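Local coordinates for DNA replication licensing factor MCM related protein (Thermoplasma acidophilum, PDB 4ME3), which probably acts as an ATP-dependent single-stranded DNA helicase in DNA replication, and is represented here by its zinc-binding N-terminal domain, at residues A[48-53]-A[100-105]; A[121-126]-A[237-242]. All coordinates share one frame; numbering follows the deposited sequence.

Contact 1 of 2, residues A[48-53]-A[100-105]; sequences YVSFRD and IKDLEE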
loop_
_atom_site.group_PDB
_atom_site.type_symbol
_atom_site.label_atom_id
_atom_site.label_comp_id
_atom_site.label_asym_id
_atom_site.label_seq_id
_atom_site.Cartn_x
_atom_site.Cartn_y
_atom_site.Cartn_z
ATOM N N TYR A 48 -7.810 9.537 4.329
ATOM C CA TYR A 48 -6.744 10.490 4.044
ATOM C C TYR A 48 -6.410 11.298 5.289
ATOM O O TYR A 48 -7.298 11.859 5.929
ATOM C CB TYR A 48 -7.160 11.433 2.921
ATOM C CG TYR A 48 -7.156 10.774 1.565
ATOM C CD1 TYR A 48 -6.012 10.772 0.782
ATOM C CD2 TYR A 48 -8.288 10.145 1.071
ATOM C CE1 TYR A 48 -5.994 10.164 -0.457
ATOM C CE2 TYR A 48 -8.279 9.532 -0.171
ATOM C CZ TYR A 48 -7.129 9.548 -0.927
ATOM O OH TYR A 48 -7.111 8.940 -2.164
ATOM N N VAL A 49 -5.126 11.355 5.623
ATOM C CA VAL A 49 -4.654 12.141 6.758
ATOM C C VAL A 49 -3.772 13.276 6.259
ATOM O O VAL A 49 -2.911 13.075 5.404
ATOM C CB VAL A 49 -3.864 11.276 7.756
ATOM C CG1 VAL A 49 -3.146 12.144 8.769
ATOM C CG2 VAL A 49 -4.795 10.289 8.453
ATOM N N SER A 50 -3.989 14.471 6.795
ATOM C CA SER A 50 -3.254 15.645 6.344
ATOM C C SER A 50 -1.854 15.676 6.938
ATOM O O SER A 50 -1.682 15.564 8.150
ATOM C CB SER A 50 -4.003 16.919 6.734
ATOM O OG SER A 50 -3.267 18.066 6.354
ATOM N N PHE A 51 -0.844 15.833 6.093
ATOM C CA PHE A 51 0.513 15.918 6.601
ATOM C C PHE A 51 0.682 17.174 7.451
ATOM O O PHE A 51 1.525 17.212 8.346
ATOM C CB PHE A 51 1.538 15.902 5.469
ATOM C CG PHE A 51 2.942 15.736 5.951
ATOM C CD1 PHE A 51 3.400 14.492 6.357
ATOM C CD2 PHE A 51 3.795 16.821 6.033
ATOM C CE1 PHE A 51 4.690 14.331 6.814
ATOM C CE2 PHE A 51 5.088 16.665 6.496
ATOM C CZ PHE A 51 5.534 15.419 6.885
ATOM N N ARG A 52 -0.129 18.191 7.174
ATOM C CA ARG A 52 -0.112 19.424 7.958
ATOM C C ARG A 52 -0.476 19.132 9.410
ATOM O O ARG A 52 0.109 19.700 10.335
ATOM C CB ARG A 52 -1.109 20.439 7.394
ATOM C CG ARG A 52 -0.912 20.801 5.929
ATOM C CD ARG A 52 -2.181 21.429 5.367
ATOM N NE ARG A 52 -2.065 21.762 3.949
ATOM C CZ ARG A 52 -3.100 22.000 3.146
ATOM N NH1 ARG A 52 -4.342 21.937 3.610
ATOM N NH2 ARG A 52 -2.894 22.296 1.871
ATOM N N ASP A 53 -1.459 18.258 9.604
ATOM C CA ASP A 53 -1.854 17.836 10.945
ATOM C C ASP A 53 -0.745 17.019 11.603
ATOM O O ASP A 53 -0.429 17.220 12.773
ATOM C CB ASP A 53 -3.150 17.023 10.900
ATOM C CG ASP A 53 -4.365 17.870 10.560
ATOM O OD1 ASP A 53 -4.273 19.112 10.657
ATOM O OD2 ASP A 53 -5.411 17.290 10.205
ATOM N N ILE A 100 -1.691 9.607 2.842
ATOM C CA ILE A 100 -1.210 10.906 3.286
ATOM C C ILE A 100 -1.485 11.939 2.203
ATOM O O ILE A 100 -1.200 11.706 1.029
ATOM C CB ILE A 100 0.308 10.873 3.559
ATOM C CG1 ILE A 100 0.665 9.733 4.515
ATOM C CG2 ILE A 100 0.781 12.204 4.131
ATOM C CD1 ILE A 100 -0.076 9.782 5.833
ATOM N N LYS A 101 -2.045 13.078 2.598
ATOM C CA LYS A 101 -2.277 14.178 1.673
ATOM C C LYS A 101 -1.642 15.456 2.215
ATOM O O LYS A 101 -1.057 15.458 3.299
ATOM C CB LYS A 101 -3.777 14.388 1.450
ATOM C CG LYS A 101 -4.537 14.771 2.708
ATOM C CD LYS A 101 -5.989 15.108 2.420
ATOM C CE LYS A 101 -6.732 15.422 3.707
ATOM N NZ LYS A 101 -8.170 15.734 3.483
ATOM N N ASP A 102 -1.745 16.534 1.445
ATOM C CA ASP A 102 -1.245 17.842 1.858
ATOM C C ASP A 102 0.273 17.842 2.076
ATOM O O ASP A 102 0.780 18.406 3.046
ATOM C CB ASP A 102 -1.969 18.312 3.123
ATOM C CG ASP A 102 -3.472 18.437 2.926
ATOM O OD1 ASP A 102 -3.919 18.636 1.774
ATOM O OD2 ASP A 102 -4.213 18.340 3.927
ATOM N N LEU A 103 0.993 17.211 1.156
ATOM C CA LEU A 103 2.447 17.152 1.218
ATOM C C LEU A 103 3.115 18.260 0.406
ATOM O O LEU A 103 4.335 18.405 0.439
ATOM C CB LEU A 103 2.927 15.799 0.694
ATOM C CG LEU A 103 2.737 14.610 1.633
ATOM C CD1 LEU A 103 2.859 13.305 0.870
ATOM C CD2 LEU A 103 3.760 14.665 2.764
ATOM N N GLU A 104 2.316 19.038 -0.319
ATOM C CA GLU A 104 2.849 19.995 -1.289
ATOM C C GLU A 104 3.740 21.075 -0.673
ATOM O O GLU A 104 4.608 21.624 -1.353
ATOM C CB GLU A 104 1.716 20.655 -2.086
ATOM C CG GLU A 104 0.845 21.608 -1.283
ATOM C CD GLU A 104 -0.201 20.893 -0.451
ATOM O OE1 GLU A 104 -0.369 19.667 -0.629
ATOM O OE2 GLU A 104 -0.854 21.560 0.377
ATOM N N GLU A 105 3.526 21.388 0.601
ATOM C CA GLU A 105 4.341 22.398 1.271
ATOM C C GLU A 105 5.638 21.793 1.797
ATOM O O GLU A 105 6.631 22.498 1.984
ATOM C CB GLU A 105 3.564 23.058 2.414
ATOM C CG GLU A 105 2.405 23.926 1.951
ATOM C CD GLU A 105 2.866 25.205 1.278
ATOM O OE1 GLU A 105 3.734 25.899 1.848
ATOM O OE2 GLU A 105 2.363 25.514 0.176
#
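S50 and D102 meet because the serine sets OG anti to its backbone N (chi1 177°), while the aspartate holds CG opposite its own carbonyl carbon (chi1 -60°). The hydroxyl gives a 2.6 Å bond from S50 OG to the anti lone pair of D102 OD2. A small hydroxyl suits this place, since S50 is also the N-cap of helix 51-57 and its OG weakly accepts from R52 N. R52 lays its guanidinium flat against the aspartate: the two planes are 5° apart, with D102 CG 3.5 Å above the guanidinium centre. The long salt bridge to OD2 is therefore one of charge alone. E104 takes a bent hydrogen bond at the guanidinium edge, somewhat out of plane, R52 NH2 to E104 OE2 at 2.6 Å, with the carboxylate perpendicular to the arginine plane. With an alanine here instead of D102, the S50 hydroxyl would probably lose this acceptor and the guanidinium be freer to turn about its tie to E104. In the backbone, K101 N bonds to V49 O at 2.9 Å and F51 N to K101 O at 2.8 Å, pairing strands 46-50 and 97-101 in parallel (V49 with I100, S50 with K101). L103 presses methyl CD2 over one face of the F51 ring, 3.8 Å from its centroid. V49 packs against helix 14-27, F51 and L103 against L66 of helix 59-67, and K101 touches strand 263-267.

Contact 2 of 2, residues A[121-126]-A[237-242]; sequences GTLISV and DGILRT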
loop_
_atom_site.group_PDB
_atom_site.type_symbol
_atom_site.label_atom_id
_atom_site.label_comp_id
_atom_site.label_asym_id
_atom_site.label_seq_id
_atom_site.Cartn_x
_atom_site.Cartn_y
_atom_site.Cartn_z
ATOM N N GLY A 121 12.645 3.728 -0.925
ATOM C CA GLY A 121 11.991 3.348 0.311
ATOM C C GLY A 121 11.361 4.514 1.044
ATOM O O GLY A 121 10.747 4.327 2.094
ATOM N N THR A 122 11.500 5.715 0.494
ATOM C CA THR A 122 10.966 6.916 1.132
ATOM C C THR A 122 9.750 7.457 0.388
ATOM O O THR A 122 9.456 7.042 -0.737
ATOM C CB THR A 122 12.030 8.026 1.220
ATOM O OG1 THR A 122 12.275 8.575 -0.082
ATOM C CG2 THR A 122 13.328 7.472 1.795
ATOM N N LEU A 123 9.046 8.382 1.029
ATOM C CA LEU A 123 7.865 9.005 0.447
ATOM C C LEU A 123 8.264 10.296 -0.254
ATOM O O LEU A 123 8.693 11.253 0.391
ATOM C CB LEU A 123 6.835 9.286 1.547
ATOM C CG LEU A 123 5.432 9.735 1.125
ATOM C CD1 LEU A 123 4.791 8.743 0.194
ATOM C CD2 LEU A 123 4.571 9.927 2.368
ATOM N N ILE A 124 8.138 10.314 -1.578
ATOM C CA ILE A 124 8.482 11.491 -2.360
ATOM C C ILE A 124 7.312 11.907 -3.242
ATOM O O ILE A 124 6.335 11.170 -3.381
ATOM C CB ILE A 124 9.731 11.240 -3.235
ATOM C CG1 ILE A 124 9.470 10.127 -4.252
ATOM C CG2 ILE A 124 10.927 10.881 -2.355
ATOM C CD1 ILE A 124 10.588 9.962 -5.274
ATOM N N SER A 125 7.413 13.094 -3.825
ATOM C CA SER A 125 6.397 13.587 -4.744
ATOM C C SER A 125 7.017 13.797 -6.115
ATOM O O SER A 125 8.078 14.399 -6.231
ATOM C CB SER A 125 5.805 14.897 -4.234
ATOM O OG SER A 125 5.267 14.732 -2.933
ATOM N N VAL A 126 6.339 13.310 -7.148
ATOM C CA VAL A 126 6.829 13.415 -8.517
ATOM C C VAL A 126 5.719 13.932 -9.418
ATOM O O VAL A 126 4.559 13.558 -9.257
ATOM C CB VAL A 126 7.307 12.046 -9.027
ATOM C CG1 VAL A 126 7.988 12.182 -10.379
ATOM C CG2 VAL A 126 8.246 11.412 -8.016
ATOM N N ASP A 237 2.237 11.470 -4.976
ATOM C CA ASP A 237 2.999 11.231 -3.761
ATOM C C ASP A 237 3.040 9.727 -3.561
ATOM O O ASP A 237 2.002 9.070 -3.581
ATOM C CB ASP A 237 2.318 11.905 -2.569
ATOM C CG ASP A 237 1.988 13.359 -2.832
ATOM O OD1 ASP A 237 2.910 14.126 -3.183
ATOM O OD2 ASP A 237 0.802 13.737 -2.704
ATOM N N GLY A 238 4.227 9.165 -3.384
ATOM C CA GLY A 238 4.339 7.723 -3.295
ATOM C C GLY A 238 5.653 7.231 -2.741
ATOM O O GLY A 238 6.569 8.013 -2.486
ATOM N N ILE A 239 5.733 5.922 -2.545
ATOM C CA ILE A 239 6.949 5.289 -2.062
ATOM C C ILE A 239 7.791 4.856 -3.253
ATOM O O ILE A 239 7.315 4.145 -4.144
ATOM C CB ILE A 239 6.635 4.064 -1.178
ATOM C CG1 ILE A 239 5.626 4.441 -0.092
ATOM C CG2 ILE A 239 7.919 3.523 -0.563
ATOM C CD1 ILE A 239 5.148 3.279 0.741
ATOM N N LEU A 240 9.046 5.290 -3.276
ATOM C CA LEU A 240 9.939 4.908 -4.356
ATOM C C LEU A 240 10.399 3.466 -4.162
ATOM O O LEU A 240 10.941 3.109 -3.117
ATOM C CB LEU A 240 11.137 5.853 -4.432
ATOM C CG LEU A 240 11.996 5.678 -5.685
ATOM C CD1 LEU A 240 11.214 6.084 -6.926
ATOM C CD2 LEU A 240 13.273 6.475 -5.574
ATOM N N ARG A 241 10.167 2.644 -5.180
ATOM C CA ARG A 241 10.487 1.225 -5.126
ATOM C C ARG A 241 11.447 0.858 -6.247
ATOM O O ARG A 241 11.698 1.662 -7.140
ATOM C CB ARG A 241 9.211 0.393 -5.267
ATOM C CG ARG A 241 8.247 0.526 -4.106
ATOM C CD ARG A 241 8.924 0.176 -2.798
ATOM N NE ARG A 241 7.960 -0.068 -1.727
ATOM C CZ ARG A 241 8.289 -0.216 -0.448
ATOM N NH1 ARG A 241 9.559 -0.138 -0.071
ATOM N NH2 ARG A 241 7.346 -0.433 0.460
ATOM N N THR A 242 11.978 -0.359 -6.195
ATOM C CA THR A 242 12.875 -0.850 -7.233
ATOM C C THR A 242 12.347 -2.145 -7.834
ATOM O O THR A 242 11.721 -2.953 -7.148
ATOM C CB THR A 242 14.291 -1.125 -6.688
ATOM O OG1 THR A 242 14.219 -2.095 -5.637
ATOM C CG2 THR A 242 14.926 0.147 -6.165
#
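G121 CA meets the R241 guanidinium obliquely, 4.3 Å from R241 NH1, while I239 CG2, from R241's own strand, lies over the centre of one face, 3.7 Å above the plane. R241 NH2 is held by a salt bridge to E70. The second flat group, the D237 carboxylate, is divided between two partners: OD1 takes the S125 hydroxyl, in a bond whose very short modelled length is doubtful, and OD2 accepts from N263 ND2. An aspartate suits this buried strand position because each oxygen has a donor. Backbone bonds carry the pairing, I124 N to G238 O and G238 N to I124 O both at 2.9 Å. Beyond L123 it slips by one residue: L240 N still donates to T122 O, but G121 N, not T122 N, donates to L240 O, at 2.8 Å. Glycine fits position 121, whose backbone angles would drive any CB into the preceding carbonyl oxygen. L123, with CG anti to the backbone N (chi1 -171°), brings CD1 to within 3.3 Å of G238 O, and its side chain shares a face with I239, both resting on P69 of helix 69-84. On the other face I124 CD1 lies 4.2 Å from L240 CB, two branched aliphatic chains that also meet L259 and T257 of strand 250-261. The strand segments run at 118° rather than near 180°, a steep twist that agrees with the strongly coiled antiparallel strands of the OB fold, to which this part of the chain is assigned.

From the N terminus, the chain passes helices 14-27 and 31-38 and enters strand 46-50. Contact 1 closes the first loop, a mostly helical excursion of 46 residues that returns on strand 97-101. Only afterwards does contact 2 open: strand 123-147 leads out to the four zinc-binding cysteines, and after 110 residues with far more strand than helix the chain comes back along strand 233-247. The two loops lie in series, neither enclosing nor crossing the other. In space they meet, their centres about 15 Å apart, where L103 CD1 packs 3.8 Å from D237 CB and also reaches L123 CD2. There the helical MCM N-terminal part packs against the OB barrel.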